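Local coordinates for sugar ABC transporter substrate-binding protein (Treponema pallidum subsp. pallidum, PDB 5U2P) that probably serves as the periplasmic ligand-binding component of an ABC transporter, capturing a solute, possibly a sugar, that has yet to be identified, at residues T185-H190 / A375-A380. Sequence-based numbering, arbitrary orientation.
With EDO (1,2-ethanediol), chain E.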
ATOM      1  N   THR A 185     -12.843  -6.797   1.505  1.00 19.78           N
ATOM      2  CA  THR A 185     -12.077  -6.322   0.370  1.00 23.18           C
ATOM      3  C   THR A 185     -12.501  -7.065  -0.891  1.00 25.02           C
ATOM      4  O   THR A 185     -13.241  -8.048  -0.821  1.00 26.10           O
ATOM      5  CB  THR A 185     -10.567  -6.547   0.540  1.00 28.44           C
ATOM      6  OG1 THR A 185     -10.304  -7.944   0.373  1.00 26.13           O
ATOM      7  CG2 THR A 185     -10.076  -6.085   1.921  1.00 23.50           C
ATOM      8  N   GLU A 186     -11.987  -6.588  -2.019  1.00 28.96           N
ATOM      9  CA  GLU A 186     -12.167  -7.217  -3.325  1.00 28.33           C
ATOM     10  C   GLU A 186     -10.952  -8.076  -3.727  1.00 30.01           C
ATOM     11  O   GLU A 186     -10.726  -8.330  -4.919  1.00 43.79           O
ATOM     12  CB  GLU A 186     -12.402  -6.138  -4.382  1.00 38.05           C
ATOM     13  CG  GLU A 186     -13.685  -5.338  -4.196  1.00 57.05           C
ATOM     14  CD  GLU A 186     -14.906  -6.084  -4.680  1.00 70.67           C
ATOM     15  OE1 GLU A 186     -15.343  -7.029  -3.987  1.00 87.05           O
ATOM     16  OE2 GLU A 186     -15.426  -5.730  -5.762  1.00 82.83           O
ATOM     17  N   SER A 187     -10.175  -8.522  -2.741  1.00 25.81           N
ATOM     18  CA  SER A 187      -8.983  -9.343  -3.001  1.00 19.06           C
ATOM     19  C   SER A 187      -8.822 -10.501  -2.019  1.00 22.93           C
ATOM     20  O   SER A 187      -9.462 -10.548  -0.968  1.00 24.87           O
ATOM     21  CB  SER A 187      -7.728  -8.463  -2.992  1.00 29.33           C
ATOM     22  OG  SER A 187      -7.753  -7.535  -1.924  1.00 33.59           O
ATOM     23  N   PHE A 188      -8.020 -11.485  -2.427  1.00 22.82           N
ATOM     24  CA  PHE A 188      -7.604 -12.577  -1.556  1.00 25.86           C
ATOM     25  C   PHE A 188      -6.089 -12.504  -1.451  1.00 22.99           C
ATOM     26  O   PHE A 188      -5.430 -12.044  -2.378  1.00 27.91           O
ATOM     27  CB  PHE A 188      -8.020 -13.966  -2.096  1.00 26.26           C
ATOM     28  CG  PHE A 188      -9.509 -14.177  -2.186  1.00 29.35           C
ATOM     29  CD1 PHE A 188     -10.055 -14.906  -3.229  1.00 48.92           C
ATOM     30  CD2 PHE A 188     -10.352 -13.658  -1.228  1.00 30.65           C
ATOM     31  CE1 PHE A 188     -11.423 -15.098  -3.323  1.00 46.82           C
ATOM     32  CE2 PHE A 188     -11.723 -13.844  -1.312  1.00 41.61           C
ATOM     33  CZ  PHE A 188     -12.256 -14.567  -2.365  1.00 39.18           C
ATOM     34  N   PRO A 189      -5.523 -12.931  -0.318  1.00 22.59           N
ATOM     35  CA  PRO A 189      -6.223 -13.250   0.919  1.00 19.06           C
ATOM     36  C   PRO A 189      -6.685 -11.938   1.531  1.00 21.00           C
ATOM     37  O   PRO A 189      -6.327 -10.878   0.995  1.00 20.87           O
ATOM     38  CB  PRO A 189      -5.156 -13.939   1.774  1.00 28.46           C
ATOM     39  CG  PRO A 189      -3.868 -13.362   1.283  1.00 35.34           C
ATOM     40  CD  PRO A 189      -4.060 -13.044  -0.174  1.00 26.13           C
ATOM     41  N   HIS A 190      -7.469 -12.006   2.595  1.00 21.80           N
ATOM     42  CA  HIS A 190      -7.860 -10.794   3.296  1.00 20.42           C
ATOM     43  C   HIS A 190      -6.634 -10.045   3.833  1.00 28.61           C
ATOM     44  O   HIS A 190      -5.608 -10.640   4.130  1.00 22.90           O
ATOM     45  CB  HIS A 190      -8.815 -11.121   4.445  1.00 21.60           C
ATOM     46  CG  HIS A 190      -9.321  -9.893   5.120  1.00 21.98           C
ATOM     47  ND1 HIS A 190      -8.736  -9.376   6.257  1.00 22.85           N
ATOM     48  CD2 HIS A 190     -10.296  -9.025   4.766  1.00 23.47           C
ATOM     49  CE1 HIS A 190      -9.351  -8.253   6.589  1.00 27.66           C
ATOM     50  NE2 HIS A 190     -10.299  -8.016   5.696  1.00 22.42           N
ATOM     51  N   ALA A 375       1.994  -5.260   0.576  1.00 19.46           N
ATOM     52  CA  ALA A 375       1.220  -6.437   0.926  1.00 17.54           C
ATOM     53  C   ALA A 375       0.757  -7.187  -0.312  1.00 22.02           C
ATOM     54  O   ALA A 375       0.380  -6.585  -1.316  1.00 19.16           O
ATOM     55  CB  ALA A 375       0.003  -6.053   1.785  1.00 25.04           C
ATOM     56  N   ILE A 376       0.756  -8.519  -0.232  1.00 22.15           N
ATOM     57  CA  ILE A 376       0.454  -9.327  -1.403  1.00 19.78           C
ATOM     58  C   ILE A 376      -0.962  -9.135  -1.963  1.00 23.51           C
ATOM     59  O   ILE A 376      -1.173  -9.399  -3.153  1.00 23.22           O
ATOM     60  CB  ILE A 376       0.677 -10.828  -1.118  1.00 17.77           C
ATOM     61  CG1 ILE A 376      -0.186 -11.290   0.062  1.00 20.07           C
ATOM     62  CG2 ILE A 376       2.152 -11.100  -0.879  1.00 22.06           C
ATOM     63  CD1 ILE A 376      -0.222 -12.832   0.274  1.00 27.27           C
ATOM     64  N   ASP A 377      -1.906  -8.624  -1.162  1.00 22.59           N
ATOM     65  CA  ASP A 377      -3.263  -8.391  -1.671  1.00 23.74           C
ATOM     66  C   ASP A 377      -3.381  -7.068  -2.434  1.00 18.78           C
ATOM     67  O   ASP A 377      -4.432  -6.782  -2.990  1.00 25.80           O
ATOM     68  CB  ASP A 377      -4.323  -8.443  -0.537  1.00 20.91           C
ATOM     69  CG  ASP A 377      -4.159  -7.357   0.514  1.00 19.22           C
ATOM     70  OD1 ASP A 377      -3.028  -6.850   0.684  1.00 22.02           O
ATOM     71  OD2 ASP A 377      -5.175  -7.044   1.210  1.00 23.72           O
ATOM     72  N   ALA A 378      -2.316  -6.274  -2.460  1.00 19.08           N
ATOM     73  CA  ALA A 378      -2.375  -4.962  -3.119  1.00 20.91           C
ATOM     74  C   ALA A 378      -2.116  -5.086  -4.618  1.00 27.25           C
ATOM     75  O   ALA A 378      -2.456  -4.181  -5.391  1.00 22.19           O
ATOM     76  CB  ALA A 378      -1.387  -4.008  -2.494  1.00 21.61           C
ATOM     77  N   TYR A 379      -1.524  -6.208  -5.029  1.00 25.18           N
ATOM     78  CA  TYR A 379      -1.191  -6.434  -6.439  1.00 26.43           C
ATOM     79  C   TYR A 379      -2.475  -6.673  -7.255  1.00 24.10           C
ATOM     80  O   TYR A 379      -3.435  -7.289  -6.768  1.00 24.76           O
ATOM     81  CB  TYR A 379      -0.240  -7.634  -6.588  1.00 21.58           C
ATOM     82  CG  TYR A 379       1.129  -7.428  -6.037  1.00 21.93           C
ATOM     83  CD1 TYR A 379       1.414  -7.660  -4.697  1.00 24.93           C
ATOM     84  CD2 TYR A 379       2.157  -6.965  -6.853  1.00 26.20           C
ATOM     85  CE1 TYR A 379       2.684  -7.445  -4.193  1.00 22.67           C
ATOM     86  CE2 TYR A 379       3.416  -6.762  -6.363  1.00 25.39           C
ATOM     87  CZ  TYR A 379       3.687  -7.014  -5.042  1.00 25.59           C
ATOM     88  OH  TYR A 379       4.953  -6.802  -4.571  1.00 27.63           O
ATOM     89  N   ALA A 380      -2.480  -6.211  -8.505  1.00 28.94           N
ATOM     90  CA  ALA A 380      -3.628  -6.402  -9.391  1.00 33.33           C
ATOM     91  C   ALA A 380      -4.057  -7.879  -9.470  1.00 28.25           C
ATOM     92  O   ALA A 380      -5.248  -8.186  -9.488  1.00 32.75           O
ATOM     93  CB  ALA A 380      -3.300  -5.886 -10.780  1.00 42.86           C
TER
HETATM   94  C1  EDO E 504      -3.675  -2.274   0.954  1.00 29.10           C
HETATM   95  O1  EDO E 504      -3.644  -1.740   2.276  1.00 29.28           O
HETATM   96  C2  EDO E 504      -3.129  -3.690   0.876  1.00 28.26           C
HETATM   97  O2  EDO E 504      -3.117  -4.402   2.112  1.00 27.77           O
HETATM   98  O   HOH W   1      -7.515  -8.345   0.653  1.00 18.51           O
HETATM   99  O   HOH W   2      -6.731  -4.666  -0.801  1.00 56.71           O
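Asp-377 packs its methylene on the loop of residues 185-190 and reaches the same loop with its carboxylate by way of water, although no direct hydrogen bond joins the two segments. Asp-377 CB lies 3.5 Å from Pro-189 O and 3.8 Å from Ser-187 OG, packed against the carbonyl oxygen and the hydroxyl. CG is set between the backbone N and the carbonyl carbon (chi1 64°), and the two carboxylate oxygens beyond it have different partners. Asp-377 OD2 is 2.7 Å from the oxygen of a water that lies within hydrogen-bonding distance of Pro-189 O, Thr-185 OG1 and Ser-187 OG as well, with more acceptors around it than protons to give. Asp-377 OD1 accepts a hydrogen bond from a hydroxyl of 1,2-ethanediol, probably a crystallisation additive, which is held as well by Asn-140 and Ser-138.

On the 185-190 side, a cis peptide before Pro-189 and an ST turn shape the loop; the turn is made by a nearly straight hydrogen bond (163°) of 3.2 Å from Ser-187 N to Thr-185 OG1. Beside the polar cluster, Pro-189 CG rests on Ile-376 CD1 at 3.8 Å, the two side chains crossing at about a right angle. The contact joins the loop between strand 178-181 and helix 191-214 to the turn that follows strand 372-374; Asp-377 O and Tyr-379 O both accept from Gln-383.

Direct contact between the two loops is thus van der Waals, while their polar link runs through water. With one carboxylate oxygen on water and the other on a diol hydroxyl, Asp-377 can accept a hydroxyl donor.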